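Local atomic coordinates of response regulator aspartate phosphatase I (Bacillus subtilis subsp. subtilis, PDB entry 4I1A), a protein that dephosphorylates the sporulation phosphotransferase Spo0F and activates gene expression, excision and transfer of the mobile element ICEBs1 by inactivating its repressor ImmR. Residues Y200-L211 with S226-L237. Numbering follows the deposited sequence.
Sequences YERALEQFLKSL and SHMNIGICYDEL
Ser226 OG comes down against the facing helix, 3.5 Å from Ser210 C, yet its hydrogen bond is made within its own helix, to Leu222 O. Ser210 OG likewise turns elsewhere, to Gln187 on helix 180-196. Carbon, sulfur and ring contacts join 200-211 to 226-237. At the serine end Leu211 lays CD1 over one face of the His227 imidazole, whose ND1 is hydrogen-bonded to His246. Ile230 and Cys233 form the middle as knobs into holes: Ile230 enters among Leu204, Phe207, Leu208 and Leu211, its CD1 3.6 Å from Leu208 CD2, while Cys233 fits among Tyr200, Ala203, Leu204 and Phe207. Cys233 SG meets the Phe207 ring edge, 3.6 Å from CD2. One face of that ring carries Asn229, with CB 3.4 Å from the ring centroid and the amide stacked 17° from the ring plane. The segment axes approach to 8.9 Å, nearly antiparallel (159°); their helices, from successive predicted tetratricopeptide repeats, illustrate how adjacent TPR repeats join, the second helix of one interlocking with the first of the next. Leu204, its CG anti to the backbone N (chi1 176°), sets CD1 over the Tyr234 ring. Near the other end the bent chain of Glu236 runs over a face of Tyr200, CG 3.3 Å from Tyr200 CE1, carboxylate and ring planes only slightly tilted. Leu237 CD2 packs against the base of the same tyrosine, 4.1 Å from Tyr200 CB. A serine in place of Tyr200 would probably leave the Glu236 methylenes without aromatic cover and free that chain to turn.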
ATOM      1  N   TYR A 200      11.900   0.433  -4.921  1.00 50.02           N
ATOM      2  CA  TYR A 200      11.562   1.340  -3.829  1.00 60.77           C
ATOM      3  C   TYR A 200      12.212   2.710  -3.938  1.00 62.30           C
ATOM      4  O   TYR A 200      11.653   3.708  -3.484  1.00 63.99           O
ATOM      5  CB  TYR A 200      11.850   0.685  -2.469  1.00 62.85           C
ATOM      6  CG  TYR A 200      10.871  -0.431  -2.135  1.00 60.36           C
ATOM      7  CD1 TYR A 200       9.604  -0.143  -1.641  1.00 70.54           C
ATOM      8  CD2 TYR A 200      11.212  -1.767  -2.323  1.00 56.71           C
ATOM      9  CE1 TYR A 200       8.703  -1.155  -1.341  1.00 79.28           C
ATOM     10  CE2 TYR A 200      10.317  -2.788  -2.026  1.00 60.66           C
ATOM     11  CZ  TYR A 200       9.066  -2.479  -1.530  1.00 76.86           C
ATOM     12  OH  TYR A 200       8.170  -3.490  -1.222  1.00 79.01           O
ATOM     13  N   GLU A 201      13.382   2.759  -4.554  1.00 66.41           N
ATOM     14  CA  GLU A 201      14.069   4.025  -4.764  1.00 63.29           C
ATOM     15  C   GLU A 201      13.295   4.898  -5.759  1.00 65.44           C
ATOM     16  O   GLU A 201      13.169   6.112  -5.584  1.00 65.67           O
ATOM     17  CB  GLU A 201      15.486   3.759  -5.275  1.00 72.00           C
ATOM     18  CG  GLU A 201      16.538   4.698  -4.725  1.00 94.20           C
ATOM     19  CD  GLU A 201      17.883   4.017  -4.582  1.00114.40           C
ATOM     20  OE1 GLU A 201      17.908   2.871  -4.075  1.00115.48           O
ATOM     21  OE2 GLU A 201      18.907   4.618  -4.982  1.00124.12           O
ATOM     22  N   ARG A 202      12.774   4.271  -6.808  1.00 70.38           N
ATOM     23  CA  ARG A 202      12.044   5.000  -7.838  1.00 73.72           C
ATOM     24  C   ARG A 202      10.677   5.441  -7.329  1.00 66.16           C
ATOM     25  O   ARG A 202      10.193   6.535  -7.665  1.00 64.28           O
ATOM     26  CB  ARG A 202      11.919   4.153  -9.106  1.00 74.00           C
ATOM     27  CG  ARG A 202      13.246   3.928  -9.819  1.00 78.98           C
ATOM     28  CD  ARG A 202      13.068   3.026 -11.031  1.00 78.93           C
ATOM     29  NE  ARG A 202      14.327   2.730 -11.708  1.00 75.18           N
ATOM     30  CZ  ARG A 202      14.791   3.414 -12.752  1.00 79.16           C
ATOM     31  NH1 ARG A 202      14.098   4.444 -13.233  1.00 77.33           N
ATOM     32  NH2 ARG A 202      15.943   3.069 -13.319  1.00 81.26           N
ATOM     33  N   ALA A 203      10.076   4.584  -6.506  1.00 55.66           N
ATOM     34  CA  ALA A 203       8.798   4.871  -5.867  1.00 61.10           C
ATOM     35  C   ALA A 203       8.923   6.026  -4.864  1.00 63.64           C
ATOM     36  O   ALA A 203       8.029   6.865  -4.754  1.00 62.13           O
ATOM     37  CB  ALA A 203       8.252   3.627  -5.196  1.00 51.40           C
ATOM     38  N   LEU A 204      10.039   6.079  -4.145  1.00 57.66           N
ATOM     39  CA  LEU A 204      10.310   7.212  -3.269  1.00 59.46           C
ATOM     40  C   LEU A 204      10.386   8.538  -4.045  1.00 70.22           C
ATOM     41  O   LEU A 204       9.889   9.568  -3.580  1.00 72.01           O
ATOM     42  CB  LEU A 204      11.597   6.983  -2.466  1.00 59.55           C
ATOM     43  CG  LEU A 204      12.005   8.165  -1.578  1.00 65.07           C
ATOM     44  CD1 LEU A 204      11.044   8.325  -0.393  1.00 54.86           C
ATOM     45  CD2 LEU A 204      13.448   8.047  -1.113  1.00 66.68           C
ATOM     46  N   GLU A 205      11.004   8.515  -5.226  1.00 75.71           N
ATOM     47  CA  GLU A 205      11.082   9.727  -6.043  1.00 74.39           C
ATOM     48  C   GLU A 205       9.681  10.194  -6.407  1.00 70.06           C
ATOM     49  O   GLU A 205       9.389  11.386  -6.349  1.00 79.75           O
ATOM     50  CB  GLU A 205      11.914   9.511  -7.312  1.00 75.19           C
ATOM     51  CG  GLU A 205      13.393   9.225  -7.087  1.00 81.86           C
ATOM     52  CD  GLU A 205      14.039   8.525  -8.284  1.00 90.35           C
ATOM     53  OE1 GLU A 205      13.519   8.667  -9.417  1.00 96.44           O
ATOM     54  OE2 GLU A 205      15.056   7.819  -8.092  1.00 83.27           O
ATOM     55  N   GLN A 206       8.816   9.253  -6.783  1.00 65.97           N
ATOM     56  CA  GLN A 206       7.432   9.594  -7.101  1.00 62.51           C
ATOM     57  C   GLN A 206       6.719  10.229  -5.911  1.00 65.03           C
ATOM     58  O   GLN A 206       6.146  11.314  -6.029  1.00 67.25           O
ATOM     59  CB  GLN A 206       6.656   8.365  -7.560  1.00 53.84           C
ATOM     60  CG  GLN A 206       6.956   7.944  -8.986  1.00 77.22           C
ATOM     61  CD  GLN A 206       6.748   9.066  -9.986  1.00 88.82           C
ATOM     62  OE1 GLN A 206       5.714   9.736  -9.988  1.00 91.28           O
ATOM     63  NE2 GLN A 206       7.742   9.281 -10.838  1.00 95.69           N
ATOM     64  N   PHE A 207       6.760   9.545  -4.769  1.00 57.74           N
ATOM     65  CA  PHE A 207       6.090  10.017  -3.560  1.00 58.66           C
ATOM     66  C   PHE A 207       6.645  11.364  -3.103  1.00 64.63           C
ATOM     67  O   PHE A 207       5.901  12.185  -2.568  1.00 66.62           O
ATOM     68  CB  PHE A 207       6.192   8.982  -2.427  1.00 57.85           C
ATOM     69  CG  PHE A 207       5.308   7.765  -2.618  1.00 58.65           C
ATOM     70  CD1 PHE A 207       3.953   7.903  -2.889  1.00 60.38           C
ATOM     71  CD2 PHE A 207       5.834   6.484  -2.514  1.00 53.93           C
ATOM     72  CE1 PHE A 207       3.142   6.786  -3.056  1.00 47.65           C
ATOM     73  CE2 PHE A 207       5.027   5.360  -2.686  1.00 52.59           C
ATOM     74  CZ  PHE A 207       3.680   5.513  -2.953  1.00 46.66           C
ATOM     75  N   LEU A 208       7.941  11.597  -3.308  1.00 67.59           N
ATOM     76  CA  LEU A 208       8.530  12.900  -2.962  1.00 68.98           C
ATOM     77  C   LEU A 208       7.929  14.019  -3.805  1.00 69.50           C
ATOM     78  O   LEU A 208       7.711  15.127  -3.315  1.00 77.65           O
ATOM     79  CB  LEU A 208      10.057  12.894  -3.087  1.00 67.34           C
ATOM     80  CG  LEU A 208      10.777  12.145  -1.952  1.00 73.10           C
ATOM     81  CD1 LEU A 208      12.255  11.961  -2.272  1.00 80.30           C
ATOM     82  CD2 LEU A 208      10.606  12.860  -0.613  1.00 61.88           C
ATOM     83  N   LYS A 209       7.650  13.726  -5.069  1.00 73.80           N
ATOM     84  CA  LYS A 209       6.999  14.704  -5.925  1.00 75.03           C
ATOM     85  C   LYS A 209       5.587  14.940  -5.419  1.00 72.65           C
ATOM     86  O   LYS A 209       5.117  16.068  -5.369  1.00 77.95           O
ATOM     87  CB  LYS A 209       6.982  14.251  -7.389  1.00 74.31           C
ATOM     88  CG  LYS A 209       8.335  14.355  -8.079  1.00 87.49           C
ATOM     89  CD  LYS A 209       8.195  14.354  -9.604  1.00 93.68           C
ATOM     90  CE  LYS A 209       7.676  13.022 -10.130  1.00 97.33           C
ATOM     91  NZ  LYS A 209       7.189  13.121 -11.540  1.00100.34           N
ATOM     92  N   SER A 210       4.919  13.866  -5.025  1.00 70.47           N
ATOM     93  CA  SER A 210       3.555  13.968  -4.528  1.00 69.67           C
ATOM     94  C   SER A 210       3.463  14.890  -3.318  1.00 73.98           C
ATOM     95  O   SER A 210       2.542  15.700  -3.219  1.00 78.35           O
ATOM     96  CB  SER A 210       3.019  12.575  -4.196  1.00 67.82           C
ATOM     97  OG  SER A 210       3.039  11.759  -5.357  1.00 65.76           O
ATOM     98  N   LEU A 211       4.434  14.770  -2.416  1.00 72.69           N
ATOM     99  CA  LEU A 211       4.503  15.594  -1.212  1.00 69.32           C
ATOM    100  C   LEU A 211       4.627  17.072  -1.549  1.00 78.51           C
ATOM    101  O   LEU A 211       3.995  17.912  -0.913  1.00 81.28           O
ATOM    102  CB  LEU A 211       5.682  15.168  -0.332  1.00 68.94           C
ATOM    103  CG  LEU A 211       5.843  15.956   0.974  1.00 69.86           C
ATOM    104  CD1 LEU A 211       4.570  15.862   1.803  1.00 70.02           C
ATOM    105  CD2 LEU A 211       7.045  15.473   1.780  1.00 67.20           C
ATOM    106  N   SER A 226       1.268  11.160   1.382  1.00 65.80           N
ATOM    107  CA  SER A 226       2.630  11.188   0.861  1.00 67.68           C
ATOM    108  C   SER A 226       3.648  10.864   1.952  1.00 62.79           C
ATOM    109  O   SER A 226       4.517  10.016   1.762  1.00 65.83           O
ATOM    110  CB  SER A 226       2.951  12.548   0.248  1.00 70.55           C
ATOM    111  OG  SER A 226       2.075  12.844  -0.816  1.00 73.93           O
ATOM    112  N   HIS A 227       3.548  11.549   3.086  1.00 64.31           N
ATOM    113  CA  HIS A 227       4.432  11.267   4.221  1.00 65.81           C
ATOM    114  C   HIS A 227       4.442   9.785   4.577  1.00 62.11           C
ATOM    115  O   HIS A 227       5.502   9.177   4.714  1.00 60.48           O
ATOM    116  CB  HIS A 227       4.022  12.082   5.448  1.00 63.86           C
ATOM    117  CG  HIS A 227       4.494  13.503   5.421  1.00 67.44           C
ATOM    118  ND1 HIS A 227       5.771  13.855   5.036  1.00 69.86           N
ATOM    119  CD2 HIS A 227       3.866  14.656   5.737  1.00 68.62           C
ATOM    120  CE1 HIS A 227       5.905  15.163   5.111  1.00 70.34           C
ATOM    121  NE2 HIS A 227       4.760  15.679   5.537  1.00 70.92           N
ATOM    122  N   MET A 228       3.254   9.206   4.713  1.00 63.59           N
ATOM    123  CA  MET A 228       3.126   7.798   5.065  1.00 54.52           C
ATOM    124  C   MET A 228       3.839   6.910   4.044  1.00 54.95           C
ATOM    125  O   MET A 228       4.628   6.032   4.401  1.00 55.36           O
ATOM    126  CB  MET A 228       1.645   7.409   5.172  1.00 51.13           C
ATOM    127  CG  MET A 228       1.394   5.967   5.640  1.00 48.59           C
ATOM    128  SD  MET A 228      -0.340   5.457   5.485  1.00 59.76           S
ATOM    129  CE  MET A 228      -0.549   5.415   3.715  1.00 56.06           C
ATOM    130  N   ASN A 229       3.565   7.146   2.770  1.00 52.50           N
ATOM    131  CA  ASN A 229       4.139   6.319   1.718  1.00 45.43           C
ATOM    132  C   ASN A 229       5.646   6.522   1.576  1.00 53.05           C
ATOM    133  O   ASN A 229       6.383   5.574   1.304  1.00 55.42           O
ATOM    134  CB  ASN A 229       3.422   6.584   0.408  1.00 59.04           C
ATOM    135  CG  ASN A 229       2.071   5.927   0.355  1.00 62.54           C
ATOM    136  OD1 ASN A 229       1.938   4.754   0.698  1.00 65.89           O
ATOM    137  ND2 ASN A 229       1.056   6.676  -0.070  1.00 61.41           N
ATOM    138  N   ILE A 230       6.093   7.759   1.781  1.00 54.09           N
ATOM    139  CA  ILE A 230       7.515   8.059   1.859  1.00 54.38           C
ATOM    140  C   ILE A 230       8.170   7.261   2.975  1.00 56.02           C
ATOM    141  O   ILE A 230       9.193   6.611   2.758  1.00 55.45           O
ATOM    142  CB  ILE A 230       7.770   9.571   2.037  1.00 59.57           C
ATOM    143  CG1 ILE A 230       7.512  10.298   0.709  1.00 60.70           C
ATOM    144  CG2 ILE A 230       9.198   9.823   2.454  1.00 56.63           C
ATOM    145  CD1 ILE A 230       7.455  11.810   0.839  1.00 63.22           C
ATOM    146  N   GLY A 231       7.565   7.300   4.163  1.00 61.07           N
ATOM    147  CA  GLY A 231       8.049   6.543   5.304  1.00 55.34           C
ATOM    148  C   GLY A 231       8.101   5.051   5.014  1.00 59.06           C
ATOM    149  O   GLY A 231       9.041   4.368   5.418  1.00 60.55           O
ATOM    150  N   ILE A 232       7.097   4.541   4.305  1.00 51.08           N
ATOM    151  CA  ILE A 232       7.087   3.126   3.927  1.00 50.61           C
ATOM    152  C   ILE A 232       8.250   2.748   2.993  1.00 55.01           C
ATOM    153  O   ILE A 232       8.893   1.720   3.194  1.00 51.65           O
ATOM    154  CB  ILE A 232       5.736   2.716   3.295  1.00 52.38           C
ATOM    155  CG1 ILE A 232       4.646   2.716   4.366  1.00 50.66           C
ATOM    156  CG2 ILE A 232       5.834   1.355   2.589  1.00 39.25           C
ATOM    157  CD1 ILE A 232       3.293   2.293   3.849  1.00 52.99           C
ATOM    158  N   CYS A 233       8.524   3.575   1.982  1.00 53.00           N
ATOM    159  CA  CYS A 233       9.680   3.327   1.109  1.00 58.28           C
ATOM    160  C   CYS A 233      10.998   3.366   1.887  1.00 61.40           C
ATOM    161  O   CYS A 233      11.859   2.499   1.715  1.00 60.51           O
ATOM    162  CB  CYS A 233       9.730   4.320  -0.054  1.00 44.94           C
ATOM    163  SG  CYS A 233       8.325   4.208  -1.164  1.00 56.21           S
ATOM    164  N   TYR A 234      11.138   4.366   2.751  1.00 58.93           N
ATOM    165  CA  TYR A 234      12.338   4.519   3.563  1.00 52.93           C
ATOM    166  C   TYR A 234      12.591   3.300   4.441  1.00 59.85           C
ATOM    167  O   TYR A 234      13.730   2.856   4.573  1.00 61.49           O
ATOM    168  CB  TYR A 234      12.241   5.782   4.410  1.00 51.33           C
ATOM    169  CG  TYR A 234      12.746   7.041   3.717  1.00 58.68           C
ATOM    170  CD1 TYR A 234      13.889   7.017   2.923  1.00 54.42           C
ATOM    171  CD2 TYR A 234      12.089   8.253   3.876  1.00 58.37           C
ATOM    172  CE1 TYR A 234      14.357   8.162   2.303  1.00 62.79           C
ATOM    173  CE2 TYR A 234      12.548   9.402   3.259  1.00 63.84           C
ATOM    174  CZ  TYR A 234      13.683   9.353   2.474  1.00 66.59           C
ATOM    175  OH  TYR A 234      14.148  10.500   1.869  1.00 64.82           O
ATOM    176  N   ASP A 235      11.523   2.753   5.019  1.00 62.09           N
ATOM    177  CA  ASP A 235      11.598   1.535   5.826  1.00 58.72           C
ATOM    178  C   ASP A 235      12.155   0.388   4.987  1.00 59.05           C
ATOM    179  O   ASP A 235      13.019  -0.367   5.438  1.00 63.44           O
ATOM    180  CB  ASP A 235      10.201   1.174   6.387  1.00 59.45           C
ATOM    181  CG  ASP A 235      10.160  -0.195   7.063  1.00 58.31           C
ATOM    182  OD1 ASP A 235      11.110  -0.535   7.793  1.00 60.27           O
ATOM    183  OD2 ASP A 235       9.181  -0.940   6.858  1.00 63.32           O
ATOM    184  N   GLU A 236      11.649   0.264   3.766  1.00 57.72           N
ATOM    185  CA  GLU A 236      12.143  -0.728   2.819  1.00 69.47           C
ATOM    186  C   GLU A 236      13.597  -0.485   2.437  1.00 73.30           C
ATOM    187  O   GLU A 236      14.353  -1.428   2.218  1.00 79.45           O
ATOM    188  CB  GLU A 236      11.280  -0.726   1.550  1.00 76.24           C
ATOM    189  CG  GLU A 236       9.876  -1.238   1.776  1.00 81.48           C
ATOM    190  CD  GLU A 236       9.854  -2.713   2.129  1.00 86.99           C
ATOM    191  OE1 GLU A 236      10.740  -3.453   1.640  1.00 88.43           O
ATOM    192  OE2 GLU A 236       8.957  -3.129   2.897  1.00 83.00           O
ATOM    193  N   LEU A 237      13.984   0.780   2.347  1.00 68.89           N
ATOM    194  CA  LEU A 237      15.349   1.119   1.982  1.00 66.08           C
ATOM    195  C   LEU A 237      16.246   1.090   3.210  1.00 62.50           C
ATOM    196  O   LEU A 237      17.438   1.381   3.131  1.00 66.53           O
ATOM    197  CB  LEU A 237      15.393   2.490   1.312  1.00 66.60           C
ATOM    198  CG  LEU A 237      14.745   2.553  -0.070  1.00 62.98           C
ATOM    199  CD1 LEU A 237      14.632   3.998  -0.541  1.00 62.93           C
ATOM    200  CD2 LEU A 237      15.534   1.696  -1.081  1.00 53.53           C
TER